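PDB 4ECO: uncharacterized protein, which is of unknown function but is a leucine-rich repeat solenoid that probably serves in protein binding. Local coordinates for residues A[390-395]-A[407-412]; A[438-443]-A[447-452]. One frame throughout, in Å; residues are numbered along the deposited sequence.

Contact 1: A[390-395]-A[407-412]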
loop_
_atom_site.group_PDB
_atom_site.type_symbol
_atom_site.label_atom_id
_atom_site.label_comp_id
_atom_site.label_asym_id
_atom_site.label_seq_id
_atom_site.Cartn_x
_atom_site.Cartn_y
_atom_site.Cartn_z
ATOM N N LYS A 390 12.344 1.028 17.559
ATOM C CA LYS A 390 12.307 1.124 19.020
ATOM C C LYS A 390 11.485 2.328 19.455
ATOM O O LYS A 390 10.978 2.353 20.584
ATOM C CB LYS A 390 13.725 1.197 19.669
ATOM C CG LYS A 390 14.794 0.212 19.185
ATOM C CD LYS A 390 14.375 -1.251 19.215
ATOM C CE LYS A 390 15.302 -2.059 18.329
ATOM N NZ LYS A 390 14.710 -3.370 17.963
ATOM N N TYR A 391 11.396 3.350 18.587
ATOM C CA TYR A 391 10.713 4.600 18.930
ATOM C C TYR A 391 9.892 5.153 17.779
ATOM O O TYR A 391 10.144 4.792 16.621
ATOM C CB TYR A 391 11.770 5.672 19.330
ATOM C CG TYR A 391 12.838 5.238 20.313
ATOM C CD1 TYR A 391 12.544 5.062 21.667
ATOM C CD2 TYR A 391 14.156 5.082 19.910
ATOM C CE1 TYR A 391 13.542 4.717 22.589
ATOM C CE2 TYR A 391 15.160 4.724 20.816
ATOM C CZ TYR A 391 14.852 4.546 22.157
ATOM O OH TYR A 391 15.858 4.200 23.035
ATOM N N ILE A 392 8.949 6.081 18.081
ATOM C CA ILE A 392 8.174 6.779 17.050
ATOM C C ILE A 392 9.091 7.889 16.506
ATOM O O ILE A 392 9.604 8.692 17.303
ATOM C CB ILE A 392 6.814 7.305 17.576
ATOM C CG1 ILE A 392 5.916 6.144 18.076
ATOM C CG2 ILE A 392 6.109 8.159 16.500
ATOM C CD1 ILE A 392 4.759 6.574 19.051
ATOM N N PRO A 393 9.372 7.919 15.183
ATOM C CA PRO A 393 10.347 8.901 14.656
ATOM C C PRO A 393 9.834 10.346 14.639
ATOM O O PRO A 393 8.756 10.631 14.109
ATOM C CB PRO A 393 10.623 8.404 13.225
ATOM C CG PRO A 393 9.397 7.632 12.850
ATOM C CD PRO A 393 8.903 7.003 14.121
ATOM N N ASN A 394 10.632 11.266 15.203
ATOM C CA ASN A 394 10.288 12.688 15.262
ATOM C C ASN A 394 10.576 13.377 13.899
ATOM O O ASN A 394 11.483 14.209 13.801
ATOM C CB ASN A 394 11.048 13.375 16.407
ATOM C CG ASN A 394 10.474 14.706 16.806
ATOM O OD1 ASN A 394 9.343 15.069 16.445
ATOM N ND2 ASN A 394 11.224 15.453 17.603
ATOM N N ILE A 395 9.788 13.032 12.865
ATOM C CA ILE A 395 9.946 13.555 11.503
ATOM C C ILE A 395 8.640 14.241 11.017
ATOM O O ILE A 395 8.483 14.549 9.818
ATOM C CB ILE A 395 10.411 12.437 10.498
ATOM C CG1 ILE A 395 9.378 11.287 10.349
ATOM C CG2 ILE A 395 11.835 11.912 10.833
ATOM C CD1 ILE A 395 9.628 10.396 9.137
ATOM N N ILE A 407 -1.378 6.831 10.068
ATOM C CA ILE A 407 0.014 6.392 10.018
ATOM C C ILE A 407 0.102 5.027 10.715
ATOM O O ILE A 407 -0.506 4.815 11.769
ATOM C CB ILE A 407 0.969 7.459 10.596
ATOM C CG1 ILE A 407 2.425 7.155 10.255
ATOM C CG2 ILE A 407 0.739 7.753 12.097
ATOM C CD1 ILE A 407 3.237 8.371 10.153
ATOM N N ASP A 408 0.770 4.069 10.069
ATOM C CA ASP A 408 0.845 2.717 10.606
ATOM C C ASP A 408 2.214 2.447 11.172
ATOM O O ASP A 408 3.209 2.426 10.427
ATOM C CB ASP A 408 0.489 1.690 9.524
ATOM C CG ASP A 408 0.073 0.312 10.030
ATOM O OD1 ASP A 408 0.430 -0.043 11.179
ATOM O OD2 ASP A 408 -0.573 -0.427 9.263
ATOM N N PHE A 409 2.267 2.267 12.508
ATOM C CA PHE A 409 3.488 1.893 13.237
ATOM C C PHE A 409 3.318 0.507 13.893
ATOM O O PHE A 409 4.148 0.116 14.724
ATOM C CB PHE A 409 3.870 2.934 14.293
ATOM C CG PHE A 409 4.303 4.273 13.774
ATOM C CD1 PHE A 409 5.573 4.452 13.243
ATOM C CD2 PHE A 409 3.476 5.382 13.899
ATOM C CE1 PHE A 409 5.984 5.703 12.780
ATOM C CE2 PHE A 409 3.886 6.634 13.437
ATOM C CZ PHE A 409 5.136 6.786 12.871
ATOM N N SER A 410 2.254 -0.248 13.502
ATOM C CA SER A 410 1.960 -1.569 14.081
ATOM C C SER A 410 3.082 -2.601 13.787
ATOM O O SER A 410 3.817 -2.481 12.801
ATOM C CB SER A 410 0.603 -2.106 13.623
ATOM O OG SER A 410 0.559 -2.585 12.293
ATOM N N TYR A 411 3.219 -3.588 14.688
ATOM C CA TYR A 411 4.191 -4.658 14.605
ATOM C C TYR A 411 5.587 -4.109 14.559
ATOM O O TYR A 411 6.297 -4.254 13.570
ATOM C CB TYR A 411 3.930 -5.540 13.409
ATOM C CG TYR A 411 2.828 -6.538 13.621
ATOM C CD1 TYR A 411 3.086 -7.770 14.221
ATOM C CD2 TYR A 411 1.534 -6.289 13.153
ATOM C CE1 TYR A 411 2.077 -8.720 14.377
ATOM C CE2 TYR A 411 0.526 -7.248 13.268
ATOM C CZ TYR A 411 0.803 -8.459 13.888
ATOM O OH TYR A 411 -0.161 -9.424 14.000
ATOM N N ASN A 412 5.965 -3.448 15.639
ATOM C CA ASN A 412 7.293 -2.888 15.853
ATOM C C ASN A 412 7.702 -3.233 17.278
ATOM O O ASN A 412 7.120 -4.148 17.877
ATOM C CB ASN A 412 7.332 -1.376 15.554
ATOM C CG ASN A 412 7.627 -1.047 14.105
ATOM O OD1 ASN A 412 8.700 -1.356 13.585
ATOM N ND2 ASN A 412 6.686 -0.409 13.421
#
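Phe409 sets its CG anti to its own carbonyl carbon (chi1 -67°), which carries the ring across to 390-395. In Ile392 the branch methyl CG2 stands anti to the backbone N, and this puts it over one face of the ring, 4.0 Å from Phe409 CZ; the two side chains cross at about a right angle. Pro393 and Phe409 point at each other from opposite directions, and the proline meets the ring obliquely, its CD 3.5 Å from Phe409 CE1. In the leucine-rich repeat pattern, Phe409 fills a buried apolar position just after the short strand 404-408, and the Ile-Pro pair belongs to the loop returning from the preceding turn of the solenoid, so the contact lies in its apolar interior. The ring of Phe384, nearly parallel to that of Phe409, also meets it. Replacing Phe409 with an alanine would probably open a gap beside Ile392 and Pro393 and leave both without this apolar partner. At the backbone of Phe409, the carbonyl O receives Asn412 ND2 at 2.9 Å, almost straight at the hydrogen (175°) but from above the carbonyl plane. Asn412 OD1 accepts from Leu389 N, tying the turn back to the neighbouring loop.

Contact 2: A[438-443]-A[447-452]; sequences INLSNN and KFPKEL
Two donors of Ser441 grip the side-chain oxygen OD1 of Asn439: the backbone N of Ser441 lies 3.1 Å from Asn439 OD1, closing an Asx turn, and the hydroxyl OG of Ser441 bonds to the same oxygen on a lone pair. Both approach in the carbonyl plane, which should help fix the rotation of the amide; its ND2 is taken up by Asp157. This turn bends the chain at the end of strand 435-439, while the residues flanking Asn439, Ile438 and Leu440, direct their side chains toward 447-452. Ile438 extends with CG1 anti to the backbone N (chi1 -172°) and reaches Leu452 tip to tip, its CD1 4.1 Å from Leu452 CD2. Leu440 likewise meets Leu452 end on, CD1 of Leu440 standing 4.1 Å from CD1 of Leu452. Thus CD1 of Leu452 lies against both partners, its CD2 against Ile438. The strand and the asparagine at 443 follow the leucine-rich repeat consensus, and the contact joins the strand side of one solenoid turn to the short helix 451-454 through its apolar core. Pro449 joins this cluster more loosely, its CG 4.3 Å from Leu440 CD1. Around that proline the chain makes an inverse gamma turn, Lys450 N bonding to Phe448 O at 2.8 Å, and Leu452 N then bonds to Pro449 O. Lys450 itself forms a salt bridge with Asp479.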
loop_
_atom_site.group_PDB
_atom_site.type_symbol
_atom_site.label_atom_id
_atom_site.label_comp_id
_atom_site.label_asym_id
_atom_site.label_seq_id
_atom_site.Cartn_x
_atom_site.Cartn_y
_atom_site.Cartn_z
ATOM N N ILE A 438 -3.616 6.961 14.383
ATOM C CA ILE A 438 -2.299 6.374 14.614
ATOM C C ILE A 438 -2.509 4.906 15.013
ATOM O O ILE A 438 -3.329 4.581 15.872
ATOM C CB ILE A 438 -1.382 7.177 15.617
ATOM C CG1 ILE A 438 0.043 6.597 15.658
ATOM C CG2 ILE A 438 -1.984 7.338 17.001
ATOM C CD1 ILE A 438 1.086 7.521 16.112
ATOM N N ASN A 439 -1.808 4.023 14.317
ATOM C CA ASN A 439 -1.887 2.597 14.583
ATOM C C ASN A 439 -0.609 2.190 15.264
ATOM O O ASN A 439 0.431 2.081 14.615
ATOM C CB ASN A 439 -2.141 1.797 13.298
ATOM C CG ASN A 439 -2.396 0.323 13.540
ATOM O OD1 ASN A 439 -2.118 -0.245 14.607
ATOM N ND2 ASN A 439 -2.928 -0.338 12.534
ATOM N N LEU A 440 -0.682 2.015 16.576
ATOM C CA LEU A 440 0.448 1.596 17.402
ATOM C C LEU A 440 0.208 0.180 17.972
ATOM O O LEU A 440 0.849 -0.198 18.961
ATOM C CB LEU A 440 0.689 2.609 18.527
ATOM C CG LEU A 440 1.343 3.914 18.114
ATOM C CD1 LEU A 440 1.155 4.953 19.183
ATOM C CD2 LEU A 440 2.805 3.707 17.810
ATOM N N SER A 441 -0.706 -0.607 17.342
ATOM C CA SER A 441 -1.018 -1.975 17.790
ATOM C C SER A 441 0.202 -2.905 17.602
ATOM O O SER A 441 1.095 -2.594 16.818
ATOM C CB SER A 441 -2.254 -2.540 17.074
ATOM O OG SER A 441 -2.123 -2.566 15.662
ATOM N N ASN A 442 0.255 -4.014 18.344
ATOM C CA ASN A 442 1.347 -5.005 18.339
ATOM C C ASN A 442 2.733 -4.345 18.491
ATOM O O ASN A 442 3.568 -4.394 17.588
ATOM C CB ASN A 442 1.312 -5.900 17.100
ATOM C CG ASN A 442 0.363 -7.040 17.255
ATOM O OD1 ASN A 442 0.620 -7.968 18.035
ATOM N ND2 ASN A 442 -0.772 -6.974 16.543
ATOM N N ASN A 443 2.967 -3.754 19.658
ATOM C CA ASN A 443 4.247 -3.142 20.022
ATOM C C ASN A 443 4.586 -3.550 21.468
ATOM O O ASN A 443 4.045 -4.547 21.963
ATOM C CB ASN A 443 4.192 -1.610 19.842
ATOM C CG ASN A 443 4.646 -1.144 18.492
ATOM O OD1 ASN A 443 5.829 -1.113 18.203
ATOM N ND2 ASN A 443 3.728 -0.736 17.643
ATOM N N LYS A 447 3.961 2.484 28.814
ATOM C CA LYS A 447 3.656 3.835 29.259
ATOM C C LYS A 447 2.852 4.499 28.189
ATOM O O LYS A 447 3.231 4.418 27.023
ATOM C CB LYS A 447 4.956 4.620 29.560
ATOM C CG LYS A 447 5.789 4.075 30.716
ATOM C CD LYS A 447 5.059 4.139 32.064
ATOM C CE LYS A 447 5.903 3.545 33.155
ATOM N NZ LYS A 447 5.231 3.652 34.469
ATOM N N PHE A 448 1.732 5.136 28.552
ATOM C CA PHE A 448 0.845 5.784 27.582
ATOM C C PHE A 448 1.577 6.889 26.819
ATOM O O PHE A 448 2.227 7.721 27.450
ATOM C CB PHE A 448 -0.399 6.344 28.262
ATOM C CG PHE A 448 -1.447 6.855 27.293
ATOM C CD1 PHE A 448 -2.330 5.983 26.674
ATOM C CD2 PHE A 448 -1.561 8.209 27.019
ATOM C CE1 PHE A 448 -3.294 6.456 25.789
ATOM C CE2 PHE A 448 -2.516 8.678 26.124
ATOM C CZ PHE A 448 -3.373 7.801 25.515
ATOM N N PRO A 449 1.468 6.919 25.469
ATOM C CA PRO A 449 2.191 7.959 24.692
ATOM C C PRO A 449 1.524 9.356 24.771
ATOM O O PRO A 449 0.991 9.876 23.785
ATOM C CB PRO A 449 2.185 7.398 23.260
ATOM C CG PRO A 449 0.965 6.515 23.202
ATOM C CD PRO A 449 0.726 5.984 24.594
ATOM N N LYS A 450 1.625 9.987 25.957
ATOM C CA LYS A 450 1.058 11.295 26.309
ATOM C C LYS A 450 1.555 12.399 25.376
ATOM O O LYS A 450 0.789 13.306 25.045
ATOM C CB LYS A 450 1.408 11.655 27.778
ATOM C CG LYS A 450 0.869 13.019 28.237
ATOM C CD LYS A 450 1.092 13.347 29.721
ATOM C CE LYS A 450 0.702 14.774 30.027
ATOM N NZ LYS A 450 0.571 15.030 31.483
ATOM N N GLU A 451 2.829 12.324 24.961
ATOM C CA GLU A 451 3.473 13.319 24.110
ATOM C C GLU A 451 2.757 13.476 22.742
ATOM O O GLU A 451 2.951 14.484 22.078
ATOM C CB GLU A 451 4.954 12.985 23.910
ATOM C CG GLU A 451 5.773 12.982 25.194
ATOM C CD GLU A 451 5.846 11.702 26.014
ATOM O OE1 GLU A 451 5.166 10.701 25.676
ATOM O OE2 GLU A 451 6.622 11.704 26.998
ATOM N N LEU A 452 1.895 12.533 22.350
ATOM C CA LEU A 452 1.128 12.669 21.112
ATOM C C LEU A 452 0.066 13.726 21.286
ATOM O O LEU A 452 -0.195 14.516 20.382
ATOM C CB LEU A 452 0.471 11.326 20.721
ATOM C CG LEU A 452 1.357 10.253 20.094
ATOM C CD1 LEU A 452 0.606 8.945 20.007
ATOM C CD2 LEU A 452 1.823 10.665 18.701
#

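Overall arrangement
Contact 1 closes before contact 2 opens along the chain, and their centres lie about 9 Å apart on the same side of the molecule's centre. Strands 404-408 and 435-439, consecutive in sequence, run parallel as neighbours, probably joined by backbone hydrogen bonds from Phe409 N to Asn439 O and from Asn439 N to Ile407 O. Asn443 ND2 also reaches Phe409 O, so the asparagine of one turn is tied to the preceding one. Contact 1 sets a strand-end residue against the loop just before its strand; contact 2 lies within the turn that starts at strand 435-439. This stacking is consistent with a solenoid whose successive turns share one apolar core.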